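Local coordinates for protein ArtJ (Geobacillus stearothermophilus, PDB 2PVU) that binds arginine, lysine or histidine and probably delivers them to its cognate ATP-binding cassette transporter for uptake, at residues T128-V133 against A198-Y203; V179-E184 against D191-D196. All coordinates share one frame; numbering follows the deposited sequence. Where two conformers were deposited one is given.

Contacts 1 and 2 lie in the same lobe of the binding protein, their centres 9 Å apart, and they share a sheet: strand 125-134 of contact 1 runs antiparallel beside strand 192-196 of contact 2. The backbones are probably bonded from L132 N to V193 O and from V130 N to T195 O, both at 2.8 Å. Helix 197-206 of contact 1 starts where strand 192-196 ends, and contact 2 is nested within the chain loop that contact 1 closes. The bound lysine meets D196 at the end of the contact 2 strand, whereas the V130 side chain of contact 1 stays about 11 Å from it.

Contact 1: residues T128-V133 against A198-Y203; sequences TQVILV and AVANEY
No ring or amide lies between the touching residues V130, L132 and A200; the ring of Y203 stands aside, I182 CG2 over one face and L132 CD2 above that face but beyond the rim, 5.0 Å from Y203 CD2 without touching; L186 also packs on it. This is helix-on-sheet packing in a lobe of the family 3 solute-binding fold: helix 197-206 lies against strand 125-134, and the backbones come nearest at L132 and A200, 6.4 Å between their CA atoms. A200 points its methyl at the strand, where V130 and L132, two residues apart, meet it from the same side of the sheet. V130 makes the tighter touch, CG2 to A200 CB at 3.6 Å; with chi1 at -65° that methyl sits between the backbone N and the carbonyl carbon. L132 reaches in more loosely, its CD1 4.3 Å from A200 CB. All three residues are buried, and contact between the segments is purely apolar. A200 also touches T195, while L132 continues onto I182 and L185, so one apolar layer joins two helices to the sheet. At the N-terminal end of 128-133, T128 OG1 donates to Q129 O at 3.2 Å, tilted 21° from the carbonyl plane.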
loop_
_atom_site.group_PDB
_atom_site.type_symbol
_atom_site.label_atom_id
_atom_site.label_comp_id
_atom_site.label_asym_id
_atom_site.label_seq_id
_atom_site.Cartn_x
_atom_site.Cartn_y
_atom_site.Cartn_z
ATOM N N THR A 128 8.127 4.778 1.731
ATOM C CA THR A 128 8.580 4.843 3.098
ATOM C C THR A 128 7.377 5.303 3.936
ATOM O O THR A 128 6.461 5.920 3.414
ATOM C CB THR A 128 9.769 5.842 3.272
ATOM O OG1 THR A 128 10.170 5.860 4.642
ATOM C CG2 THR A 128 9.375 7.255 2.845
ATOM N N GLN A 129 7.403 4.983 5.213
ATOM C CA GLN A 129 6.418 5.552 6.129
ATOM C C GLN A 129 6.769 7.036 6.322
ATOM O O GLN A 129 7.944 7.427 6.263
ATOM C CB GLN A 129 6.450 4.854 7.492
ATOM C CG GLN A 129 6.023 3.430 7.479
ATOM C CD GLN A 129 4.687 3.237 6.757
ATOM O OE1 GLN A 129 3.606 3.607 7.258
ATOM N NE2 GLN A 129 4.761 2.675 5.583
ATOM N N VAL A 130 5.739 7.828 6.602
ATOM C CA VAL A 130 5.928 9.229 6.955
ATOM C C VAL A 130 4.948 9.509 8.068
ATOM O O VAL A 130 4.074 8.705 8.335
ATOM C CB VAL A 130 5.636 10.159 5.731
ATOM C CG1 VAL A 130 6.645 9.937 4.560
ATOM C CG2 VAL A 130 4.240 9.973 5.268
ATOM N N ILE A 131 5.042 10.698 8.648
ATOM C CA ILE A 131 4.083 11.140 9.658
ATOM C C ILE A 131 3.147 12.175 9.056
ATOM O O ILE A 131 3.578 13.138 8.402
ATOM C CB ILE A 131 4.823 11.755 10.845
ATOM C CG1 ILE A 131 5.769 10.730 11.446
ATOM C CG2 ILE A 131 3.851 12.286 11.958
ATOM C CD1 ILE A 131 6.943 11.377 12.203
ATOM N N LEU A 132 1.859 11.972 9.272
ATOM C CA LEU A 132 0.859 12.918 8.843
ATOM C C LEU A 132 0.294 13.606 10.106
ATOM O O LEU A 132 -0.108 12.937 11.040
ATOM C CB LEU A 132 -0.255 12.175 8.090
ATOM C CG LEU A 132 -1.400 12.987 7.499
ATOM C CD1 LEU A 132 -0.965 13.865 6.332
ATOM C CD2 LEU A 132 -2.465 12.025 7.044
ATOM N N VAL A 133 0.280 14.926 10.106
ATOM C CA VAL A 133 -0.174 15.721 11.262
ATOM C C VAL A 133 -0.972 16.934 10.777
ATOM O O VAL A 133 -0.936 17.285 9.600
ATOM C CB VAL A 133 1.023 16.250 12.130
ATOM C CG1 VAL A 133 1.721 15.115 12.907
ATOM C CG2 VAL A 133 2.038 17.080 11.296
ATOM N N ALA A 198 3.283 8.089 -0.433
ATOM C CA ALA A 198 2.480 8.606 -1.585
ATOM C C ALA A 198 1.040 8.819 -1.172
ATOM O O ALA A 198 0.350 9.691 -1.710
ATOM C CB ALA A 198 2.571 7.634 -2.799
ATOM N N VAL A 199 0.583 8.027 -0.194
ATOM C CA VAL A 199 -0.776 8.147 0.325
ATOM C C VAL A 199 -0.913 9.447 1.127
ATOM O O VAL A 199 -1.831 10.237 0.895
ATOM C CB VAL A 199 -1.166 6.935 1.176
ATOM C CG1 VAL A 199 -2.510 7.180 1.860
ATOM C CG2 VAL A 199 -1.231 5.687 0.264
ATOM N N ALA A 200 0.010 9.691 2.045
ATOM C CA ALA A 200 -0.003 10.966 2.810
ATOM C C ALA A 200 0.144 12.182 1.897
ATOM O O ALA A 200 -0.605 13.152 1.994
ATOM C CB ALA A 200 1.092 10.974 3.875
ATOM N N ASN A 201 1.110 12.118 0.989
ATOM C CA ASN A 201 1.371 13.229 0.089
ATOM C C ASN A 201 0.189 13.565 -0.793
ATOM O O ASN A 201 -0.121 14.752 -0.990
ATOM C CB ASN A 201 2.609 12.950 -0.768
ATOM C CG ASN A 201 3.908 13.142 0.002
ATOM O OD1 ASN A 201 3.989 13.959 0.932
ATOM N ND2 ASN A 201 4.933 12.441 -0.410
ATOM N N GLU A 202 -0.483 12.540 -1.319
ATOM C CA GLU A 202 -1.627 12.786 -2.216
ATOM C C GLU A 202 -2.840 13.296 -1.420
ATOM O O GLU A 202 -3.577 14.129 -1.901
ATOM C CB GLU A 202 -1.984 11.537 -3.036
ATOM C CG GLU A 202 -3.477 11.489 -3.414
ATOM C CD GLU A 202 -3.764 10.953 -4.806
ATOM O OE1 GLU A 202 -3.025 11.343 -5.746
ATOM O OE2 GLU A 202 -4.742 10.173 -4.957
ATOM N N TYR A 203 -3.021 12.797 -0.200
ATOM C CA TYR A 203 -4.111 13.281 0.642
ATOM C C TYR A 203 -3.971 14.796 0.888
ATOM O O TYR A 203 -4.940 15.547 0.783
ATOM C CB TYR A 203 -4.183 12.525 1.983
ATOM C CG TYR A 203 -5.435 12.930 2.697
ATOM C CD1 TYR A 203 -6.625 12.280 2.433
ATOM C CD2 TYR A 203 -5.453 14.040 3.562
ATOM C CE1 TYR A 203 -7.809 12.682 3.049
ATOM C CE2 TYR A 203 -6.626 14.438 4.186
ATOM C CZ TYR A 203 -7.804 13.738 3.921
ATOM O OH TYR A 203 -9.007 14.114 4.466
#

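Contact 2: residues V179-E184 against D191-D196; sequences VVAIME and DAVITD. With LYS (lysine), chain E.
Helix 178-186 turns back over strand 192-196, with A181 and V193 the nearest pair at 6.7 Å between CA atoms. Strands 172-175 and 192-196 both run parallel to strand 150-153, one on either side of it, and the helix joins them, which makes this a beta-alpha-beta crossover in one lobe of the solute-binding fold. V193 is the strand residue that carries the packing, and its two methyls do different jobs. CG1, anti to the backbone N at chi1 165°, faces the methyl of A181, 4.2 Å from A181 CB. CG2 lies beside V193's own backbone N and rests on the helix backbone, 3.3 Å from A181 O and 4.3 Å from I182 N. The small side chain of A181 probably allows the helix backbone to come this close. The I182 side chain packs on L132 of the neighbouring strand, and F175 lies against A181, so the helix stays seated on the sheet through several apolar side chains.

The strand ends in the lysine pocket. D196 stands at the N-cap position of helix 197-206, yet its carboxylate makes no capping bond and serves the ligand. OD2 accepts a hydrogen bond from the amino N of the bound lysine and another from Y226 OH; OD1 takes one from Q129 NE2, which helps fix the carboxylate's rotation. The lysine is also hydrogen-bonded to R114, G107, Q153, T109 and T157. Were D196 an alanine, the ligand's amino nitrogen would probably lose this acceptor, and Y226 OH and Q129 NE2 their bonds to the carboxylate, Q129 keeping E224. In the bound state D196 OD2 is 2.8 Å from the lysine N, while D196 OD1 lies 3.3 Å from the lysine CB.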
loop_
_atom_site.group_PDB
_atom_site.type_symbol
_atom_site.label_atom_id
_atom_site.label_comp_id
_atom_site.label_asym_id
_atom_site.label_seq_id
_atom_site.Cartn_x
_atom_site.Cartn_y
_atom_site.Cartn_z
ATOM N N VAL A 179 -8.139 5.199 5.585
ATOM C CA VAL A 179 -9.123 6.276 5.487
ATOM C C VAL A 179 -9.616 6.686 6.885
ATOM O O VAL A 179 -9.626 7.872 7.231
ATOM C CB VAL A 179 -10.352 5.870 4.612
ATOM C CG1 VAL A 179 -11.510 6.885 4.811
ATOM C CG2 VAL A 179 -9.950 5.807 3.135
ATOM N N VAL A 180 -10.022 5.702 7.679
ATOM C CA VAL A 180 -10.488 5.953 9.065
ATOM C C VAL A 180 -9.388 6.494 9.999
ATOM O O VAL A 180 -9.661 7.375 10.827
ATOM C CB VAL A 180 -11.184 4.728 9.658
ATOM C CG1 VAL A 180 -11.456 4.925 11.171
ATOM C CG2 VAL A 180 -12.492 4.463 8.906
ATOM N N ALA A 181 -8.160 5.978 9.879
ATOM C CA ALA A 181 -7.014 6.579 10.564
ATOM C C ALA A 181 -6.933 8.085 10.346
ATOM O O ALA A 181 -6.773 8.858 11.302
ATOM C CB ALA A 181 -5.654 5.851 10.134
ATOM N N ILE A 182 -7.003 8.503 9.078
ATOM C CA ILE A 182 -6.944 9.932 8.718
ATOM C C ILE A 182 -8.109 10.719 9.310
ATOM O O ILE A 182 -7.915 11.798 9.868
ATOM C CB ILE A 182 -6.851 10.121 7.176
ATOM C CG1 ILE A 182 -5.454 9.696 6.693
ATOM C CG2 ILE A 182 -7.101 11.584 6.782
ATOM C CD1 ILE A 182 -5.383 9.420 5.211
ATOM N N MET A 183 -9.316 10.157 9.215
ATOM C CA MET A 183 -10.491 10.752 9.848
ATOM C C MET A 183 -10.290 10.982 11.343
ATOM O O MET A 183 -10.753 12.006 11.869
ATOM C CB MET A 183 -11.745 9.902 9.588
ATOM C CG MET A 183 -12.154 9.868 8.122
ATOM S SD MET A 183 -13.633 8.905 7.731
ATOM C CE MET A 183 -14.020 9.658 6.142
ATOM N N GLU A 184 -9.619 10.039 12.027
ATOM C CA GLU A 184 -9.370 10.191 13.477
ATOM C C GLU A 184 -8.294 11.264 13.738
ATOM O O GLU A 184 -8.250 11.832 14.814
ATOM C CB GLU A 184 -8.956 8.859 14.153
ATOM C CG GLU A 184 -10.124 7.932 14.570
ATOM C CD GLU A 184 -11.098 8.545 15.621
ATOM O OE1 GLU A 184 -10.871 8.470 16.856
ATOM O OE2 GLU A 184 -12.133 9.036 15.193
ATOM N N ASP A 191 -3.184 12.257 17.464
ATOM C CA ASP A 191 -2.240 13.393 17.309
ATOM C C ASP A 191 -1.450 13.312 15.990
ATOM O O ASP A 191 -0.926 14.321 15.505
ATOM C CB ASP A 191 -1.234 13.398 18.456
ATOM C CG ASP A 191 -1.880 13.584 19.807
ATOM O OD1 ASP A 191 -2.786 14.431 19.909
ATOM O OD2 ASP A 191 -1.474 12.896 20.766
ATOM N N ALA A 192 -1.374 12.119 15.410
ATOM C CA ALA A 192 -0.564 11.876 14.225
ATOM C C ALA A 192 -0.987 10.540 13.648
ATOM O O ALA A 192 -1.494 9.663 14.380
ATOM C CB ALA A 192 0.921 11.805 14.612
ATOM N N VAL A 193 -0.742 10.385 12.344
ATOM C CA VAL A 193 -0.949 9.105 11.633
ATOM C C VAL A 193 0.379 8.712 10.980
ATOM O O VAL A 193 1.128 9.592 10.445
ATOM C CB VAL A 193 -2.098 9.240 10.587
ATOM C CG1 VAL A 193 -2.091 8.025 9.552
ATOM C CG2 VAL A 193 -3.455 9.300 11.317
ATOM N N ILE A 194 0.729 7.429 11.053
ATOM C CA ILE A 194 1.907 6.968 10.302
ATOM C C ILE A 194 1.358 6.126 9.161
ATOM O O ILE A 194 0.625 5.143 9.382
ATOM C CB ILE A 194 2.906 6.185 11.162
ATOM C CG1 ILE A 194 3.464 7.100 12.278
ATOM C CG2 ILE A 194 4.073 5.638 10.292
ATOM C CD1 ILE A 194 4.347 6.358 13.307
ATOM N N THR A 195 1.684 6.547 7.950
ATOM C CA THR A 195 1.251 5.829 6.737
ATOM C C THR A 195 2.258 6.014 5.604
ATOM O O THR A 195 3.272 6.657 5.790
ATOM C CB THR A 195 -0.185 6.227 6.305
ATOM O OG1 THR A 195 -0.672 5.277 5.330
ATOM C CG2 THR A 195 -0.227 7.660 5.755
ATOM N N ASP A 196 1.922 5.499 4.417
ATOM C CA ASP A 196 2.880 5.461 3.301
ATOM C C ASP A 196 3.000 6.822 2.658
ATOM O O ASP A 196 2.000 7.550 2.551
ATOM C CB ASP A 196 2.429 4.416 2.264
ATOM C CG ASP A 196 2.531 2.978 2.774
ATOM O OD1 ASP A 196 2.306 2.758 3.967
ATOM O OD2 ASP A 196 2.804 2.040 1.985
HETATM N N LYS E . 2.704 -0.634 2.735
HETATM C CA LYS E . 2.181 -0.796 4.132
HETATM C C LYS E . 2.095 -2.291 4.471
HETATM O O LYS E . 1.819 -2.652 5.606
HETATM C CB LYS E . 0.794 -0.173 4.252
HETATM C CG LYS E . -0.214 -0.810 3.265
HETATM C CD LYS E . -1.672 -0.560 3.708
HETATM C CE LYS E . -2.599 -0.712 2.511
HETATM N NZ LYS E . -4.094 -0.666 2.953
HETATM O OXT LYS E . 2.283 -3.164 3.596
#